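Side-chain contacts in N-acetylcysteine deacetylase (PDB 1YSJ), which probably catalyses the deacetylation of N-acetylcysteine to cysteine and acetate, as a metal-dependent M20-family hydrolase that binds two divalent cations per subunit: residues D350-L353 with Y354-K357; F392-L395 with A396-L400; E297-A300 with A301-A305. The protein carries 1 engineered substitution. All blocks are in the same frame, centred on the assembly; numbering follows the deposited sequence.

Contact 1: D350-L353 with Y354-K357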
ATOM      1  N   ASP A 350     -23.290  -1.206  18.650  1.00 45.48           N
ATOM      2  CA  ASP A 350     -23.466  -2.639  18.898  1.00 44.31           C
ATOM      3  C   ASP A 350     -24.783  -2.979  19.603  1.00 43.69           C
ATOM      4  O   ASP A 350     -25.124  -4.152  19.755  1.00 42.77           O
ATOM      5  CB  ASP A 350     -22.224  -3.296  19.532  1.00 44.86           C
ATOM      6  CG  ASP A 350     -22.026  -2.961  21.003  1.00 46.86           C
ATOM      7  OD1 ASP A 350     -22.654  -2.029  21.554  1.00 51.36           O
ATOM      8  OD2 ASP A 350     -21.201  -3.664  21.619  1.00 51.94           O
ATOM      9  N   PHE A 351     -25.535  -1.941  19.973  1.00 41.92           N
ATOM     10  CA  PHE A 351     -26.920  -2.088  20.415  1.00 42.48           C
ATOM     11  C   PHE A 351     -27.750  -2.823  19.355  1.00 43.37           C
ATOM     12  O   PHE A 351     -28.715  -3.516  19.686  1.00 42.94           O
ATOM     13  CB  PHE A 351     -27.532  -0.713  20.725  1.00 41.86           C
ATOM     14  CG  PHE A 351     -28.936  -0.774  21.267  1.00 39.99           C
ATOM     15  CD1 PHE A 351     -29.163  -0.964  22.623  1.00 37.64           C
ATOM     16  CD2 PHE A 351     -30.034  -0.636  20.417  1.00 41.86           C
ATOM     17  CE1 PHE A 351     -30.464  -1.022  23.131  1.00 36.11           C
ATOM     18  CE2 PHE A 351     -31.343  -0.696  20.917  1.00 37.02           C
ATOM     19  CZ  PHE A 351     -31.553  -0.890  22.276  1.00 35.26           C
ATOM     20  N   ALA A 352     -27.356  -2.673  18.088  1.00 43.58           N
ATOM     21  CA  ALA A 352     -28.014  -3.337  16.951  1.00 43.05           C
ATOM     22  C   ALA A 352     -28.012  -4.859  17.067  1.00 43.42           C
ATOM     23  O   ALA A 352     -28.944  -5.524  16.613  1.00 42.41           O
ATOM     24  CB  ALA A 352     -27.364  -2.913  15.650  1.00 42.71           C
ATOM     25  N   LEU A 353     -26.958  -5.399  17.675  1.00 44.42           N
ATOM     26  CA  LEU A 353     -26.847  -6.833  17.932  1.00 43.88           C
ATOM     27  C   LEU A 353     -27.977  -7.350  18.829  1.00 42.98           C
ATOM     28  O   LEU A 353     -28.485  -8.451  18.615  1.00 42.28           O
ATOM     29  CB  LEU A 353     -25.483  -7.171  18.541  1.00 42.97           C
ATOM     30  CG  LEU A 353     -24.265  -7.238  17.615  1.00 44.18           C
ATOM     31  CD1 LEU A 353     -23.022  -7.503  18.438  1.00 42.25           C
ATOM     32  CD2 LEU A 353     -24.420  -8.305  16.528  1.00 40.37           C
ATOM     33  N   TYR A 354     -28.372  -6.551  19.820  1.00 41.59           N
ATOM     34  CA  TYR A 354     -29.521  -6.884  20.662  1.00 42.98           C
ATOM     35  C   TYR A 354     -30.804  -6.981  19.844  1.00 42.67           C
ATOM     36  O   TYR A 354     -31.591  -7.904  20.027  1.00 42.90           O
ATOM     37  CB  TYR A 354     -29.717  -5.850  21.773  1.00 42.44           C
ATOM     38  CG  TYR A 354     -28.571  -5.709  22.747  1.00 41.82           C
ATOM     39  CD1 TYR A 354     -28.002  -4.463  22.992  1.00 43.11           C
ATOM     40  CD2 TYR A 354     -28.070  -6.812  23.442  1.00 42.53           C
ATOM     41  CE1 TYR A 354     -26.963  -4.315  23.890  1.00 46.92           C
ATOM     42  CE2 TYR A 354     -27.025  -6.676  24.349  1.00 39.74           C
ATOM     43  CZ  TYR A 354     -26.478  -5.424  24.566  1.00 44.37           C
ATOM     44  OH  TYR A 354     -25.443  -5.268  25.454  1.00 44.33           O
ATOM     45  N   GLN A 355     -30.993  -6.021  18.940  1.00 45.22           N
ATOM     46  CA  GLN A 355     -32.195  -5.919  18.104  1.00 46.80           C
ATOM     47  C   GLN A 355     -32.323  -7.012  17.044  1.00 47.56           C
ATOM     48  O   GLN A 355     -33.394  -7.192  16.467  1.00 48.86           O
ATOM     49  CB  GLN A 355     -32.263  -4.543  17.437  1.00 47.06           C
ATOM     50  CG  GLN A 355     -32.554  -3.394  18.385  1.00 47.83           C
ATOM     51  CD  GLN A 355     -32.272  -2.044  17.757  1.00 52.73           C
ATOM     52  OE1 GLN A 355     -33.000  -1.075  17.983  1.00 56.33           O
ATOM     53  NE2 GLN A 355     -31.215  -1.974  16.957  1.00 49.03           N
ATOM     54  N   GLU A 356     -31.233  -7.729  16.781  1.00 48.91           N
ATOM     55  CA  GLU A 356     -31.278  -8.909  15.920  1.00 50.74           C
ATOM     56  C   GLU A 356     -32.032 -10.043  16.600  1.00 51.36           C
ATOM     57  O   GLU A 356     -32.548 -10.939  15.937  1.00 52.96           O
ATOM     58  CB  GLU A 356     -29.866  -9.391  15.574  1.00 51.12           C
ATOM     59  CG  GLU A 356     -29.187  -8.647  14.440  1.00 51.26           C
ATOM     60  CD  GLU A 356     -28.036  -9.439  13.835  1.00 56.19           C
ATOM     61  OE1 GLU A 356     -27.996  -9.574  12.593  1.00 58.50           O
ATOM     62  OE2 GLU A 356     -27.176  -9.936  14.595  1.00 59.29           O
ATOM     63  N   LYS A 357     -32.084  -9.995  17.929  1.00 52.79           N
ATOM     64  CA  LYS A 357     -32.636 -11.079  18.734  1.00 53.77           C
ATOM     65  C   LYS A 357     -34.032 -10.764  19.272  1.00 52.73           C
ATOM     66  O   LYS A 357     -34.926 -11.608  19.216  1.00 53.39           O
ATOM     67  CB  LYS A 357     -31.686 -11.408  19.895  1.00 55.13           C
ATOM     68  CG  LYS A 357     -30.228 -11.643  19.491  1.00 57.64           C
ATOM     69  CD  LYS A 357     -30.073 -12.841  18.555  1.00 62.12           C
ATOM     70  CE  LYS A 357     -28.615 -13.236  18.410  1.00 64.45           C
ATOM     71  NZ  LYS A 357     -28.358 -13.961  17.137  1.00 64.83           N
TER
HETATM   72  O   HOH W   1     -27.066 -10.517  17.605  1.00 45.69           O
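Phe351 and Tyr354 meet as an offset edge-to-face pair. The Tyr354 edge points toward the Phe351 face, with the planes at 75° and the centroids 5.8 Å apart. The closest ring atoms are Phe351 CD1 and Tyr354 CD1, at 3.7 Å. Phe351 has CG anti to its backbone N (chi1 -177°), whereas Tyr354 has CG beside its own N (chi1 -61°); with these torsions the two rings meet three residues apart along the helix. The Gln355 side chain reaches back extended and crosses the Phe351 ring at about a right angle, on the CD2 and CE2 side. At the polar end of Tyr354, OH is hydrogen-bonded to Gln154.

Leu353 and Glu356 lie side by side and point the same way. A water bridges the backbone O of Leu353 (2.7 Å) and the carboxylate OE2 of Glu356 (3.1 Å), donating to both. The backbone bonds across this turn are weak: Tyr354 N and Gln355 N both go to Phe351 O.

Asp350 forms a salt bridge with Arg95, and its side chain is about 8 Å from a bound nickel ion. This is a short, weakly bonded helix in the metal-binding part of an M20 peptidase, near the dinuclear nickel site.

Contact 2: F392-L395 with A396-L400; sequences FAEL and AVIVL
Leu395 and Val399 form the closer of two side-chain pairs one turn apart on this helix. Leu395 CD1 lies 3.9 Å from Val399 CG2, and the two side chains cross at a slant. Leu395 has CG anti to the backbone N (chi1 -178°), which carries its branch along the helix to Val399. Val399 CG2 also rests 3.2 Å from Leu395 O. That same oxygen takes the Val399 N-H at 2.8 Å, in a nearly straight bond of 168°. Val399 thus meets this one carbonyl with both its N-H and a methyl.

The alanine and valine between them pack against carbonyls. Ala396 CB sits 3.3 Å from Phe392 O, which also accepts the Ala396 N-H from above its carbonyl plane. Val397 CG2 lies 3.4 Å from Ala393 O, but the Val397 N bond to that oxygen is weak.

The Glu394 side is looser and partly exposed. Glu394 CG and Ile398 CD1 are 4.1 Å apart, the one side-chain approach between these residues. Ile398 leans more closely on the Glu394 backbone, with CG1 3.3 Å from Glu394 O. The Glu394 carboxylate is paired outside the helix turn, OE2 in a salt bridge with Arg334 and OE1 in another with Arg141, so the charge is bridged twice and is probably well neutralised.

Helix 384-402 is held between several elements. Leu395 and Ile398 touch Ala327 of helix 325-334. Phe392, Ala396 and Val397 pack on helix 124-139, while Phe392 and Val399 meet Phe179 of strand 175-184 in the mixed sheet.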
ATOM      1  N   PHE A 392     -36.442   7.480  30.607  1.00 39.51           N
ATOM      2  CA  PHE A 392     -36.374   6.026  30.583  1.00 40.11           C
ATOM      3  C   PHE A 392     -37.136   5.382  31.735  1.00 40.89           C
ATOM      4  O   PHE A 392     -37.594   4.244  31.617  1.00 42.23           O
ATOM      5  CB  PHE A 392     -34.920   5.552  30.532  1.00 40.58           C
ATOM      6  CG  PHE A 392     -34.320   5.622  29.161  1.00 41.81           C
ATOM      7  CD1 PHE A 392     -33.657   6.771  28.732  1.00 42.97           C
ATOM      8  CD2 PHE A 392     -34.440   4.551  28.283  1.00 43.39           C
ATOM      9  CE1 PHE A 392     -33.115   6.843  27.454  1.00 42.42           C
ATOM     10  CE2 PHE A 392     -33.891   4.610  26.995  1.00 44.83           C
ATOM     11  CZ  PHE A 392     -33.233   5.753  26.581  1.00 41.59           C
ATOM     12  N   ALA A 393     -37.278   6.111  32.840  1.00 40.48           N
ATOM     13  CA  ALA A 393     -38.124   5.670  33.946  1.00 39.99           C
ATOM     14  C   ALA A 393     -39.594   5.671  33.527  1.00 41.01           C
ATOM     15  O   ALA A 393     -40.333   4.732  33.832  1.00 41.77           O
ATOM     16  CB  ALA A 393     -37.908   6.546  35.169  1.00 39.36           C
ATOM     17  N   GLU A 394     -40.011   6.715  32.813  1.00 40.13           N
ATOM     18  CA  GLU A 394     -41.397   6.815  32.371  1.00 41.18           C
ATOM     19  C   GLU A 394     -41.682   5.869  31.208  1.00 40.66           C
ATOM     20  O   GLU A 394     -42.756   5.266  31.145  1.00 40.52           O
ATOM     21  CB  GLU A 394     -41.755   8.258  32.004  1.00 41.16           C
ATOM     22  CG  GLU A 394     -43.248   8.558  32.061  1.00 43.87           C
ATOM     23  CD  GLU A 394     -43.846   8.407  33.463  1.00 49.52           C
ATOM     24  OE1 GLU A 394     -43.162   8.737  34.461  1.00 51.32           O
ATOM     25  OE2 GLU A 394     -45.013   7.964  33.559  1.00 46.73           O
ATOM     26  N   LEU A 395     -40.710   5.734  30.308  1.00 40.48           N
ATOM     27  CA  LEU A 395     -40.791   4.788  29.197  1.00 39.75           C
ATOM     28  C   LEU A 395     -40.959   3.350  29.692  1.00 40.63           C
ATOM     29  O   LEU A 395     -41.809   2.619  29.189  1.00 40.82           O
ATOM     30  CB  LEU A 395     -39.560   4.908  28.292  1.00 39.51           C
ATOM     31  CG  LEU A 395     -39.484   4.021  27.045  1.00 38.65           C
ATOM     32  CD1 LEU A 395     -40.574   4.377  26.033  1.00 41.41           C
ATOM     33  CD2 LEU A 395     -38.113   4.118  26.409  1.00 38.54           C
ATOM     34  N   ALA A 396     -40.157   2.962  30.682  1.00 41.99           N
ATOM     35  CA  ALA A 396     -40.238   1.627  31.285  1.00 42.50           C
ATOM     36  C   ALA A 396     -41.636   1.304  31.817  1.00 43.15           C
ATOM     37  O   ALA A 396     -42.167   0.221  31.554  1.00 42.61           O
ATOM     38  CB  ALA A 396     -39.203   1.477  32.387  1.00 43.55           C
ATOM     39  N   VAL A 397     -42.220   2.250  32.555  1.00 42.72           N
ATOM     40  CA  VAL A 397     -43.573   2.108  33.098  1.00 42.63           C
ATOM     41  C   VAL A 397     -44.617   1.968  31.980  1.00 43.22           C
ATOM     42  O   VAL A 397     -45.504   1.111  32.053  1.00 42.27           O
ATOM     43  CB  VAL A 397     -43.940   3.291  34.039  1.00 42.77           C
ATOM     44  CG1 VAL A 397     -45.402   3.221  34.478  1.00 40.49           C
ATOM     45  CG2 VAL A 397     -43.017   3.316  35.256  1.00 42.48           C
ATOM     46  N   ILE A 398     -44.494   2.805  30.950  1.00 43.16           N
ATOM     47  CA  ILE A 398     -45.428   2.809  29.823  1.00 43.55           C
ATOM     48  C   ILE A 398     -45.330   1.537  28.981  1.00 45.19           C
ATOM     49  O   ILE A 398     -46.356   0.953  28.617  1.00 46.58           O
ATOM     50  CB  ILE A 398     -45.251   4.063  28.931  1.00 42.75           C
ATOM     51  CG1 ILE A 398     -45.687   5.318  29.687  1.00 41.70           C
ATOM     52  CG2 ILE A 398     -46.058   3.932  27.640  1.00 41.93           C
ATOM     53  CD1 ILE A 398     -45.216   6.616  29.067  1.00 40.21           C
ATOM     54  N   VAL A 399     -44.104   1.111  28.678  1.00 45.72           N
ATOM     55  CA  VAL A 399     -43.889  -0.108  27.897  1.00 46.59           C
ATOM     56  C   VAL A 399     -44.486  -1.329  28.602  1.00 46.80           C
ATOM     57  O   VAL A 399     -45.231  -2.093  27.991  1.00 46.64           O
ATOM     58  CB  VAL A 399     -42.395  -0.336  27.549  1.00 46.30           C
ATOM     59  CG1 VAL A 399     -42.183  -1.712  26.912  1.00 45.33           C
ATOM     60  CG2 VAL A 399     -41.910   0.742  26.608  1.00 45.47           C
ATOM     61  N   LEU A 400     -44.187  -1.481  29.890  1.00 47.94           N
ATOM     62  CA  LEU A 400     -44.675  -2.618  30.674  1.00 49.45           C
ATOM     63  C   LEU A 400     -46.201  -2.659  30.832  1.00 51.41           C
ATOM     64  O   LEU A 400     -46.768  -3.720  31.097  1.00 51.79           O
ATOM     65  CB  LEU A 400     -43.979  -2.685  32.042  1.00 48.94           C
ATOM     66  CG  LEU A 400     -42.500  -3.102  32.074  1.00 47.50           C
ATOM     67  CD1 LEU A 400     -41.910  -2.897  33.465  1.00 42.86           C
ATOM     68  CD2 LEU A 400     -42.296  -4.544  31.611  1.00 45.79           C
TER

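Contact 3: E297-A300 with A301-A305; sequences EGIA and AGYGA
A Schellman motif ends helix 282-302 here. Gly304, with positive phi (71°), is its C-prime residue. The motif's main bond runs from Ala305 N to Ala300 O at 2.9 Å; the bond from Gly304 N to Ala301 O is weak. Ala300 O is gripped twice, because Tyr303 N also donates to it at 3.0 Å. The two donors come from opposite faces of the carbonyl plane. Regular helical bonding still holds one turn earlier, from Ala301 N to Glu297 O and from Gly302 N to Gly298 O.

Ile299 and Tyr303 lie side by side and point the same way. Ile299 CG2 is 4.1 Å from Tyr303 CE1. The ring brings its edge to the backbone as well, with Tyr303 CD1 3.2 Å from Ile299 O and that oxygen near the ring plane. Tyr303 CG lies beside its backbone N (chi1 -72°), which keeps the ring next to the last turn. Both side chains touch helix 226-237, where Tyr303 OH is hydrogen-bonded to Gln232 NE2. Replacing Tyr303 with an alanine would probably leave Gln232 without this partner and open a gap beside Ile299 CG2.

Ala300 CB and Ala305 CB approach to 4.5 Å. This is the apolar contact that accompanies the 6→1 bond of a Schellman motif; here the chain goes on into strand 306-320.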
ATOM      1  N   GLU A 297     -14.420  -9.029  -9.891  1.00 37.42           N
ATOM      2  CA  GLU A 297     -14.086 -10.235 -10.637  1.00 37.80           C
ATOM      3  C   GLU A 297     -14.009  -9.949 -12.138  1.00 36.94           C
ATOM      4  O   GLU A 297     -13.085 -10.405 -12.821  1.00 35.90           O
ATOM      5  CB  GLU A 297     -15.120 -11.325 -10.343  1.00 37.89           C
ATOM      6  CG  GLU A 297     -14.573 -12.739 -10.336  1.00 42.06           C
ATOM      7  CD  GLU A 297     -15.479 -13.708  -9.587  1.00 48.13           C
ATOM      8  OE1 GLU A 297     -15.636 -13.561  -8.352  1.00 47.01           O
ATOM      9  OE2 GLU A 297     -16.028 -14.625 -10.235  1.00 51.55           O
ATOM     10  N   GLY A 298     -14.974  -9.174 -12.635  1.00 36.33           N
ATOM     11  CA  GLY A 298     -15.049  -8.808 -14.046  1.00 35.20           C
ATOM     12  C   GLY A 298     -13.895  -7.930 -14.494  1.00 35.80           C
ATOM     13  O   GLY A 298     -13.217  -8.248 -15.472  1.00 36.05           O
ATOM     14  N   ILE A 299     -13.668  -6.829 -13.779  1.00 35.01           N
ATOM     15  CA  ILE A 299     -12.563  -5.920 -14.100  1.00 34.21           C
ATOM     16  C   ILE A 299     -11.209  -6.637 -14.075  1.00 34.36           C
ATOM     17  O   ILE A 299     -10.405  -6.465 -14.987  1.00 34.03           O
ATOM     18  CB  ILE A 299     -12.540  -4.659 -13.183  1.00 34.25           C
ATOM     19  CG1 ILE A 299     -13.772  -3.784 -13.452  1.00 33.78           C
ATOM     20  CG2 ILE A 299     -11.242  -3.856 -13.398  1.00 31.64           C
ATOM     21  CD1 ILE A 299     -14.048  -2.723 -12.399  1.00 31.85           C
ATOM     22  N   ALA A 300     -10.971  -7.442 -13.038  1.00 35.00           N
ATOM     23  CA  ALA A 300      -9.708  -8.180 -12.906  1.00 34.87           C
ATOM     24  C   ALA A 300      -9.469  -9.128 -14.082  1.00 34.55           C
ATOM     25  O   ALA A 300      -8.355  -9.201 -14.608  1.00 34.09           O
ATOM     26  CB  ALA A 300      -9.656  -8.937 -11.586  1.00 33.83           C
ATOM     27  N   ALA A 301     -10.524  -9.840 -14.490  1.00 34.16           N
ATOM     28  CA  ALA A 301     -10.471 -10.773 -15.619  1.00 34.07           C
ATOM     29  C   ALA A 301     -10.147 -10.071 -16.936  1.00 34.45           C
ATOM     30  O   ALA A 301      -9.530 -10.662 -17.824  1.00 34.94           O
ATOM     31  CB  ALA A 301     -11.775 -11.543 -15.736  1.00 34.55           C
ATOM     32  N   GLY A 302     -10.569  -8.814 -17.054  1.00 34.31           N
ATOM     33  CA  GLY A 302     -10.230  -7.982 -18.200  1.00 34.11           C
ATOM     34  C   GLY A 302      -8.734  -7.748 -18.324  1.00 35.12           C
ATOM     35  O   GLY A 302      -8.216  -7.590 -19.431  1.00 35.47           O
ATOM     36  N   TYR A 303      -8.042  -7.742 -17.185  1.00 35.67           N
ATOM     37  CA  TYR A 303      -6.599  -7.495 -17.136  1.00 36.96           C
ATOM     38  C   TYR A 303      -5.744  -8.764 -17.016  1.00 37.81           C
ATOM     39  O   TYR A 303      -4.544  -8.689 -16.735  1.00 38.23           O
ATOM     40  CB  TYR A 303      -6.270  -6.500 -16.015  1.00 35.93           C
ATOM     41  CG  TYR A 303      -6.707  -5.097 -16.348  1.00 36.55           C
ATOM     42  CD1 TYR A 303      -7.963  -4.628 -15.967  1.00 32.03           C
ATOM     43  CD2 TYR A 303      -5.875  -4.244 -17.073  1.00 37.21           C
ATOM     44  CE1 TYR A 303      -8.375  -3.340 -16.287  1.00 33.98           C
ATOM     45  CE2 TYR A 303      -6.277  -2.954 -17.398  1.00 39.08           C
ATOM     46  CZ  TYR A 303      -7.526  -2.509 -17.003  1.00 36.98           C
ATOM     47  OH  TYR A 303      -7.920  -1.231 -17.327  1.00 40.14           O
ATOM     48  N   GLY A 304      -6.365  -9.919 -17.246  1.00 38.47           N
ATOM     49  CA  GLY A 304      -5.677 -11.206 -17.156  1.00 39.19           C
ATOM     50  C   GLY A 304      -5.333 -11.595 -15.730  1.00 39.74           C
ATOM     51  O   GLY A 304      -4.473 -12.449 -15.501  1.00 41.00           O
ATOM     52  N   ALA A 305      -6.010 -10.962 -14.775  1.00 39.09           N
ATOM     53  CA  ALA A 305      -5.788 -11.200 -13.355  1.00 38.49           C
ATOM     54  C   ALA A 305      -7.040 -11.800 -12.724  1.00 39.40           C
ATOM     55  O   ALA A 305      -8.086 -11.895 -13.373  1.00 39.65           O
ATOM     56  CB  ALA A 305      -5.409  -9.897 -12.659  1.00 37.06           C
TER

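All three contacts are local, each between adjoining segments, so none closes a long loop and none nests in or crosses another. Contact 3 comes first along the chain. It ends helix 282-302 and leads into strand 306-320 of the four-stranded antiparallel sheet, beside helix 226-237. Contact 1 follows on the short helix 351-355, where its side chains touch strand 306-320 as well as helix 162-168 and strand 175-184 of the mixed sheet. Contact 2 comes last, on the C-terminal helix 384-402, which packs against the mixed sheet. The centres of contacts 1 and 2 are 20 Å apart. Those of contacts 2 and 3 are 57 Å apart, on opposite sides of the chain's centre.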